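PDB 1L8Q: chromosomal replication initiator protein dnaA from Aquifex aeolicus, which binds ATP and the chromosomal replication origin, oriC, and probably starts and regulates DNA replication once per cell cycle. Local coordinates for residues D192-N197 with E205-L210; H122-L127 with I134-D139. All blocks are in the same frame, centred on the assembly; numbering follows the deposited sequence.

Contact 1 (D192-N197 with E205-L210)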
ATOM      1  N   ASP A 192      -4.932  21.770  -0.684  1.00 27.16           N
ATOM      2  CA  ASP A 192      -4.541  21.511  -2.068  1.00 27.24           C
ATOM      3  C   ASP A 192      -3.180  20.806  -2.165  1.00 27.11           C
ATOM      4  O   ASP A 192      -3.047  19.800  -2.862  1.00 27.59           O
ATOM      5  CB  ASP A 192      -4.553  22.785  -2.911  1.00 26.94           C
ATOM      6  CG  ASP A 192      -5.967  23.169  -3.381  1.00 28.40           C
ATOM      7  OD1 ASP A 192      -6.914  22.364  -3.170  1.00 29.29           O
ATOM      8  OD2 ASP A 192      -6.229  24.259  -3.952  1.00 27.73           O
ATOM      9  N   TYR A 193      -2.180  21.312  -1.449  1.00 26.58           N
ATOM     10  CA  TYR A 193      -0.858  20.710  -1.497  1.00 26.02           C
ATOM     11  C   TYR A 193      -0.937  19.237  -1.196  1.00 26.56           C
ATOM     12  O   TYR A 193      -0.263  18.432  -1.828  1.00 26.14           O
ATOM     13  CB  TYR A 193       0.092  21.349  -0.478  1.00 25.43           C
ATOM     14  CG  TYR A 193       1.402  20.598  -0.355  1.00 23.36           C
ATOM     15  CD1 TYR A 193       2.465  20.863  -1.222  1.00 21.76           C
ATOM     16  CD2 TYR A 193       1.563  19.601   0.583  1.00 21.10           C
ATOM     17  CE1 TYR A 193       3.658  20.180  -1.125  1.00 20.13           C
ATOM     18  CE2 TYR A 193       2.760  18.892   0.680  1.00 20.87           C
ATOM     19  CZ  TYR A 193       3.801  19.192  -0.173  1.00 20.66           C
ATOM     20  OH  TYR A 193       4.990  18.487  -0.088  1.00 21.01           O
ATOM     21  N   LEU A 194      -1.735  18.898  -0.193  1.00 27.00           N
ATOM     22  CA  LEU A 194      -1.840  17.538   0.246  1.00 27.97           C
ATOM     23  C   LEU A 194      -2.590  16.676  -0.782  1.00 28.89           C
ATOM     24  O   LEU A 194      -2.228  15.512  -0.998  1.00 28.66           O
ATOM     25  CB  LEU A 194      -2.491  17.483   1.626  1.00 27.85           C
ATOM     26  CG  LEU A 194      -1.657  18.156   2.721  1.00 27.87           C
ATOM     27  CD1 LEU A 194      -2.453  18.334   3.992  1.00 25.26           C
ATOM     28  CD2 LEU A 194      -0.347  17.391   2.987  1.00 26.76           C
ATOM     29  N   LEU A 195      -3.608  17.251  -1.434  1.00 29.73           N
ATOM     30  CA  LEU A 195      -4.361  16.500  -2.429  1.00 30.87           C
ATOM     31  C   LEU A 195      -3.444  16.066  -3.545  1.00 31.16           C
ATOM     32  O   LEU A 195      -3.419  14.890  -3.919  1.00 30.70           O
ATOM     33  CB  LEU A 195      -5.511  17.313  -3.002  1.00 31.25           C
ATOM     34  CG  LEU A 195      -6.868  17.236  -2.292  1.00 33.00           C
ATOM     35  CD1 LEU A 195      -7.935  17.924  -3.154  1.00 34.10           C
ATOM     36  CD2 LEU A 195      -7.272  15.792  -1.984  1.00 33.67           C
ATOM     37  N   GLU A 196      -2.665  17.012  -4.055  1.00 31.75           N
ATOM     38  CA  GLU A 196      -1.756  16.726  -5.146  1.00 32.97           C
ATOM     39  C   GLU A 196      -0.604  15.790  -4.800  1.00 32.91           C
ATOM     40  O   GLU A 196      -0.108  15.097  -5.673  1.00 33.23           O
ATOM     41  CB  GLU A 196      -1.201  18.013  -5.756  1.00 33.22           C
ATOM     42  CG  GLU A 196      -1.981  18.527  -6.970  1.00 37.14           C
ATOM     43  CD  GLU A 196      -1.947  17.577  -8.185  1.00 40.77           C
ATOM     44  OE1 GLU A 196      -1.478  16.421  -8.055  1.00 41.98           O
ATOM     45  OE2 GLU A 196      -2.399  17.995  -9.284  1.00 42.19           O
ATOM     46  N   ASN A 197      -0.186  15.743  -3.539  1.00 32.98           N
ATOM     47  CA  ASN A 197       1.006  14.963  -3.207  1.00 33.19           C
ATOM     48  C   ASN A 197       0.860  13.765  -2.278  1.00 33.01           C
ATOM     49  O   ASN A 197       1.839  13.345  -1.673  1.00 33.05           O
ATOM     50  CB  ASN A 197       2.104  15.876  -2.695  1.00 33.56           C
ATOM     51  CG  ASN A 197       2.516  16.914  -3.725  1.00 35.47           C
ATOM     52  OD1 ASN A 197       3.509  16.745  -4.426  1.00 38.67           O
ATOM     53  ND2 ASN A 197       1.749  17.990  -3.823  1.00 36.49           N
ATOM     54  N   GLU A 205       0.331  12.047   6.754  1.00 27.30           N
ATOM     55  CA  GLU A 205       0.988  12.275   8.032  1.00 27.02           C
ATOM     56  C   GLU A 205       2.476  12.607   7.831  1.00 26.82           C
ATOM     57  O   GLU A 205       3.035  13.454   8.532  1.00 26.75           O
ATOM     58  CB  GLU A 205       0.778  11.087   8.978  1.00 26.87           C
ATOM     59  CG  GLU A 205      -0.581  11.146   9.649  1.00 28.00           C
ATOM     60  CD  GLU A 205      -0.857   9.997  10.583  1.00 30.81           C
ATOM     61  OE1 GLU A 205       0.050   9.172  10.819  1.00 32.62           O
ATOM     62  OE2 GLU A 205      -2.006   9.918  11.077  1.00 33.02           O
ATOM     63  N   GLY A 206       3.098  11.960   6.852  1.00 26.12           N
ATOM     64  CA  GLY A 206       4.471  12.262   6.502  1.00 25.72           C
ATOM     65  C   GLY A 206       4.649  13.726   6.108  1.00 25.65           C
ATOM     66  O   GLY A 206       5.565  14.408   6.582  1.00 25.64           O
ATOM     67  N   LYS A 207       3.780  14.220   5.234  1.00 25.21           N
ATOM     68  CA  LYS A 207       3.845  15.627   4.848  1.00 24.96           C
ATOM     69  C   LYS A 207       3.565  16.525   6.048  1.00 25.29           C
ATOM     70  O   LYS A 207       4.257  17.513   6.260  1.00 25.30           O
ATOM     71  CB  LYS A 207       2.856  15.950   3.728  1.00 24.50           C
ATOM     72  CG  LYS A 207       3.245  15.395   2.381  1.00 22.75           C
ATOM     73  CD  LYS A 207       4.638  15.776   2.001  1.00 20.57           C
ATOM     74  CE  LYS A 207       4.950  15.296   0.590  1.00 21.79           C
ATOM     75  NZ  LYS A 207       6.410  15.276   0.294  1.00 21.76           N
ATOM     76  N   ILE A 208       2.559  16.171   6.845  1.00 25.53           N
ATOM     77  CA  ILE A 208       2.209  16.982   7.997  1.00 25.63           C
ATOM     78  C   ILE A 208       3.387  17.084   8.974  1.00 26.64           C
ATOM     79  O   ILE A 208       3.672  18.170   9.470  1.00 26.97           O
ATOM     80  CB  ILE A 208       0.927  16.460   8.676  1.00 25.31           C
ATOM     81  CG1 ILE A 208      -0.313  16.927   7.888  1.00 25.42           C
ATOM     82  CG2 ILE A 208       0.834  16.933  10.079  1.00 22.95           C
ATOM     83  CD1 ILE A 208      -1.620  16.253   8.292  1.00 23.72           C
ATOM     84  N   LYS A 209       4.091  15.971   9.204  1.00 27.03           N
ATOM     85  CA  LYS A 209       5.259  15.960  10.079  1.00 27.46           C
ATOM     86  C   LYS A 209       6.259  17.006   9.586  1.00 26.87           C
ATOM     87  O   LYS A 209       6.811  17.770  10.371  1.00 26.96           O
ATOM     88  CB  LYS A 209       5.929  14.589  10.062  1.00 28.55           C
ATOM     89  CG  LYS A 209       5.745  13.718  11.311  1.00 32.76           C
ATOM     90  CD  LYS A 209       4.325  13.119  11.428  1.00 38.74           C
ATOM     91  CE  LYS A 209       4.323  11.803  12.277  1.00 41.25           C
ATOM     92  NZ  LYS A 209       4.504  10.562  11.433  1.00 42.43           N
ATOM     93  N   LEU A 210       6.485  17.036   8.278  1.00 26.00           N
ATOM     94  CA  LEU A 210       7.427  17.977   7.686  1.00 24.95           C
ATOM     95  C   LEU A 210       6.903  19.393   7.798  1.00 24.39           C
ATOM     96  O   LEU A 210       7.673  20.342   7.952  1.00 23.62           O
ATOM     97  CB  LEU A 210       7.672  17.645   6.221  1.00 24.87           C
ATOM     98  CG  LEU A 210       8.997  16.984   5.799  1.00 25.11           C
ATOM     99  CD1 LEU A 210       9.791  16.385   6.976  1.00 22.51           C
ATOM    100  CD2 LEU A 210       8.757  15.945   4.684  1.00 20.90           C
TER
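The ring of Tyr193 takes Lys207 at its edge, with CD of the lysine close to the ring plane. Leu194 CD2 lies in plane at the edge as well. Over one face sits Asn197 ND2, 3.9 Å above the ring plane and shifted toward the rim. The amide is held by a hydrogen bond from Asn197 ND2 to Tyr193 O, 2.9 Å long and nearly straight, with the acceptor close to the amide plane. Tyr193 has CG anti to its own N (chi1 171°), which sends the ring toward helix 201-214. There the ring and the lysine chain, bent at chi2 (-52°), cross at about a right angle. Lys207 CG is 3.9 Å from Tyr193 CE2, and Lys207 CE is 3.3 Å from Tyr193 OH. Nearer its backbone, Lys207 CB packs 3.6 Å from Leu194 CD2. The two helices belong to the helical lid of the AAA+ region. Their local axes run at 137° and come within 10.8 Å of each other. Helix 168-181 covers Leu194 through Ile175 and Leu179. The polar ends of Tyr193 and Lys207 both turn to Glu223 of helix 216-241, in the DNA-binding domain IV. Tyr193 OH hydrogen-bonds to Glu223 OE1, and Lys207 NZ forms a salt bridge with Glu223 OE2. An alanine in place of Lys207 would take away the methylenes along the Tyr193 edge and would probably leave the Glu223 carboxylate with the tyrosine hydroxyl but without its lysine charge.

Contact 2 (H122-L127 with I134-D139)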
ATOM      1  N   HIS A 122      -9.643 -25.852   7.031  1.00 24.93           N
ATOM      2  CA  HIS A 122     -10.424 -26.587   7.992  1.00 24.53           C
ATOM      3  C   HIS A 122     -11.143 -25.648   8.933  1.00 24.09           C
ATOM      4  O   HIS A 122     -12.326 -25.858   9.231  1.00 24.35           O
ATOM      5  CB  HIS A 122      -9.580 -27.631   8.694  1.00 24.59           C
ATOM      6  CG  HIS A 122      -9.136 -28.726   7.783  1.00 26.73           C
ATOM      7  ND1 HIS A 122      -9.936 -29.807   7.477  1.00 28.57           N
ATOM      8  CD2 HIS A 122      -8.006 -28.875   7.054  1.00 28.20           C
ATOM      9  CE1 HIS A 122      -9.302 -30.594   6.625  1.00 29.56           C
ATOM     10  NE2 HIS A 122      -8.131 -30.049   6.349  1.00 29.65           N
ATOM     11  N   ILE A 123     -10.463 -24.585   9.361  1.00 23.14           N
ATOM     12  CA  ILE A 123     -11.112 -23.583  10.197  1.00 22.72           C
ATOM     13  C   ILE A 123     -12.229 -22.882   9.410  1.00 22.93           C
ATOM     14  O   ILE A 123     -13.333 -22.702   9.909  1.00 22.85           O
ATOM     15  CB  ILE A 123     -10.098 -22.564  10.701  1.00 22.63           C
ATOM     16  CG1 ILE A 123      -9.145 -23.210  11.702  1.00 23.02           C
ATOM     17  CG2 ILE A 123     -10.794 -21.393  11.360  1.00 22.29           C
ATOM     18  CD1 ILE A 123      -7.977 -22.312  12.097  1.00 20.56           C
ATOM     19  N   PHE A 124     -11.928 -22.496   8.176  1.00 23.35           N
ATOM     20  CA  PHE A 124     -12.905 -21.868   7.286  1.00 24.29           C
ATOM     21  C   PHE A 124     -14.202 -22.727   7.159  1.00 25.10           C
ATOM     22  O   PHE A 124     -15.320 -22.236   7.418  1.00 24.81           O
ATOM     23  CB  PHE A 124     -12.272 -21.656   5.909  1.00 24.19           C
ATOM     24  CG  PHE A 124     -13.136 -20.897   4.950  1.00 23.67           C
ATOM     25  CD1 PHE A 124     -12.866 -19.567   4.656  1.00 23.17           C
ATOM     26  CD2 PHE A 124     -14.202 -21.512   4.325  1.00 23.18           C
ATOM     27  CE1 PHE A 124     -13.641 -18.870   3.771  1.00 22.96           C
ATOM     28  CE2 PHE A 124     -14.999 -20.809   3.427  1.00 23.89           C
ATOM     29  CZ  PHE A 124     -14.716 -19.496   3.145  1.00 23.12           C
ATOM     30  N   ASN A 125     -14.045 -23.997   6.761  1.00 25.27           N
ATOM     31  CA  ASN A 125     -15.184 -24.905   6.661  1.00 25.80           C
ATOM     32  C   ASN A 125     -16.028 -24.941   7.942  1.00 25.18           C
ATOM     33  O   ASN A 125     -17.255 -24.851   7.894  1.00 25.18           O
ATOM     34  CB  ASN A 125     -14.714 -26.321   6.343  1.00 26.56           C
ATOM     35  CG  ASN A 125     -14.955 -26.700   4.923  1.00 29.58           C
ATOM     36  OD1 ASN A 125     -15.736 -27.627   4.632  1.00 33.56           O
ATOM     37  ND2 ASN A 125     -14.294 -25.993   4.000  1.00 32.44           N
ATOM     38  N   THR A 126     -15.365 -25.098   9.083  1.00 24.20           N
ATOM     39  CA  THR A 126     -16.073 -25.208  10.347  1.00 23.59           C
ATOM     40  C   THR A 126     -16.923 -23.974  10.579  1.00 23.33           C
ATOM     41  O   THR A 126     -18.137 -24.067  10.772  1.00 23.38           O
ATOM     42  CB  THR A 126     -15.087 -25.389  11.528  1.00 23.51           C
ATOM     43  OG1 THR A 126     -14.468 -26.673  11.452  1.00 23.21           O
ATOM     44  CG2 THR A 126     -15.839 -25.440  12.835  1.00 21.89           C
ATOM     45  N   LEU A 127     -16.286 -22.813  10.572  1.00 22.68           N
ATOM     46  CA  LEU A 127     -17.022 -21.590  10.781  1.00 22.44           C
ATOM     47  C   LEU A 127     -18.151 -21.508   9.761  1.00 23.13           C
ATOM     48  O   LEU A 127     -19.276 -21.112  10.085  1.00 23.15           O
ATOM     49  CB  LEU A 127     -16.108 -20.392  10.659  1.00 21.84           C
ATOM     50  CG  LEU A 127     -15.040 -20.301  11.747  1.00 20.64           C
ATOM     51  CD1 LEU A 127     -14.201 -19.066  11.567  1.00 18.13           C
ATOM     52  CD2 LEU A 127     -15.674 -20.312  13.133  1.00 18.97           C
ATOM     53  N   ILE A 134     -17.034 -14.814   8.229  1.00 21.03           N
ATOM     54  CA  ILE A 134     -15.643 -14.736   7.869  1.00 20.50           C
ATOM     55  C   ILE A 134     -15.456 -13.499   7.026  1.00 21.03           C
ATOM     56  O   ILE A 134     -16.215 -13.265   6.088  1.00 21.00           O
ATOM     57  CB  ILE A 134     -15.248 -15.950   7.055  1.00 20.45           C
ATOM     58  CG1 ILE A 134     -15.478 -17.236   7.858  1.00 20.09           C
ATOM     59  CG2 ILE A 134     -13.801 -15.837   6.612  1.00 19.53           C
ATOM     60  CD1 ILE A 134     -15.587 -18.475   6.985  1.00 19.77           C
ATOM     61  N   ILE A 135     -14.475 -12.675   7.377  1.00 20.96           N
ATOM     62  CA  ILE A 135     -14.138 -11.545   6.550  1.00 20.75           C
ATOM     63  C   ILE A 135     -12.652 -11.594   6.251  1.00 21.31           C
ATOM     64  O   ILE A 135     -11.830 -11.647   7.162  1.00 21.14           O
ATOM     65  CB  ILE A 135     -14.511 -10.240   7.225  1.00 20.87           C
ATOM     66  CG1 ILE A 135     -15.966 -10.259   7.626  1.00 21.00           C
ATOM     67  CG2 ILE A 135     -14.272  -9.053   6.287  1.00 20.87           C
ATOM     68  CD1 ILE A 135     -16.412  -8.992   8.267  1.00 21.59           C
ATOM     69  N   LEU A 136     -12.315 -11.623   4.963  1.00 21.77           N
ATOM     70  CA  LEU A 136     -10.931 -11.655   4.538  1.00 22.30           C
ATOM     71  C   LEU A 136     -10.608 -10.343   3.897  1.00 22.37           C
ATOM     72  O   LEU A 136     -11.500  -9.655   3.409  1.00 23.08           O
ATOM     73  CB  LEU A 136     -10.702 -12.752   3.499  1.00 22.29           C
ATOM     74  CG  LEU A 136     -10.865 -14.207   3.900  1.00 22.82           C
ATOM     75  CD1 LEU A 136     -10.529 -14.411   5.352  1.00 22.22           C
ATOM     76  CD2 LEU A 136     -12.258 -14.599   3.631  1.00 24.87           C
ATOM     77  N   ALA A 137      -9.331  -9.995   3.882  1.00 21.70           N
ATOM     78  CA  ALA A 137      -8.878  -8.817   3.162  1.00 20.94           C
ATOM     79  C   ALA A 137      -7.564  -9.163   2.487  1.00 21.14           C
ATOM     80  O   ALA A 137      -6.783  -9.992   2.996  1.00 20.60           O
ATOM     81  CB  ALA A 137      -8.702  -7.673   4.073  1.00 20.62           C
ATOM     82  N   SER A 138      -7.335  -8.560   1.326  1.00 20.96           N
ATOM     83  CA  SER A 138      -6.161  -8.864   0.537  1.00 21.31           C
ATOM     84  C   SER A 138      -5.796  -7.664  -0.282  1.00 21.59           C
ATOM     85  O   SER A 138      -6.602  -6.758  -0.442  1.00 22.32           O
ATOM     86  CB  SER A 138      -6.417 -10.042  -0.381  1.00 21.01           C
ATOM     87  OG  SER A 138      -5.407 -10.104  -1.382  1.00 22.44           O
ATOM     88  N   ASP A 139      -4.580  -7.644  -0.803  1.00 21.44           N
ATOM     89  CA  ASP A 139      -4.170  -6.527  -1.619  1.00 21.79           C
ATOM     90  C   ASP A 139      -4.466  -6.850  -3.063  1.00 22.07           C
ATOM     91  O   ASP A 139      -4.191  -6.062  -3.947  1.00 22.76           O
ATOM     92  CB  ASP A 139      -2.670  -6.199  -1.428  1.00 21.19           C
ATOM     93  CG  ASP A 139      -1.765  -7.281  -1.974  1.00 21.75           C
ATOM     94  OD1 ASP A 139      -2.229  -8.427  -2.117  1.00 20.87           O
ATOM     95  OD2 ASP A 139      -0.576  -7.090  -2.291  1.00 23.94           O
TER
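Ile134 points from its strand toward helix 114-129 and meets Phe124 with both branches. At CB the side chain divides. Ile134 CG2 comes within 4.2 Å of Phe124 CE1, on the same side of the ring as Ile134 CD1 but beyond its rim. The other branch starts at CG1, which is anti to the carbonyl carbon (chi1 -60°), and this carries CD1 over the ring. CD1 does most of the touching. Ile134 CD1 sits above the centre of one face, 3.8 Å from the centroid of the Phe124 ring and 13° off the ring normal, a CH-pi contact. The ring atom nearest to Ile134 CD1 is Phe124 CD1, at 3.7 Å. Ile134 CD1 also packs 4.2 Å from Leu127 CB, about one helical turn after Phe124. With CG opposite the backbone N (chi1 -174°), the Phe124 ring swings across to the strand, and Pro39 touches it as well. At the ring edge lies Leu136 CD2, 4.5 Å from Phe124 CE1. Ile134 and Leu136 are two residues apart on the strand, and both side chains point to the helix side of the sheet. The contact lies within a beta-alpha-beta unit of the P-loop ATPase core: strand 101-105, helix 114-129, then strand 133-138. The strand is an inner one of the parallel sheet. Its backbone bonds to strands 101-105 and 40-43 on its two sides, and Ile134 N is hydrogen-bonded to Asn38 OD1. All four touching residues are buried and apolar, so between these segments helix and sheet are joined by apolar packing and a CH-pi contact, with no hydrogen bond between them.

In the fold
Both contacts belong to the AAA+ region, domain III, but to different parts of it. Contact 2 comes first along the chain and is closed before contact 1 opens. It packs helix 114-129 on the parallel sheet of the ATPase core. Contact 1 joins helices 188-197 and 201-214 of the helical lid. The centres are 36 Å apart, on opposite sides of the chain's centre, and the nearest atoms are about 20 Å apart. They share no helix or strand. Bound ADP is about 12 Å from the side chain of Leu136 and about 14 Å from that of Leu194. Both contacts thus lie at a distance from the nucleotide, while contact 1 also adjoins helix 216-241, where domain IV begins.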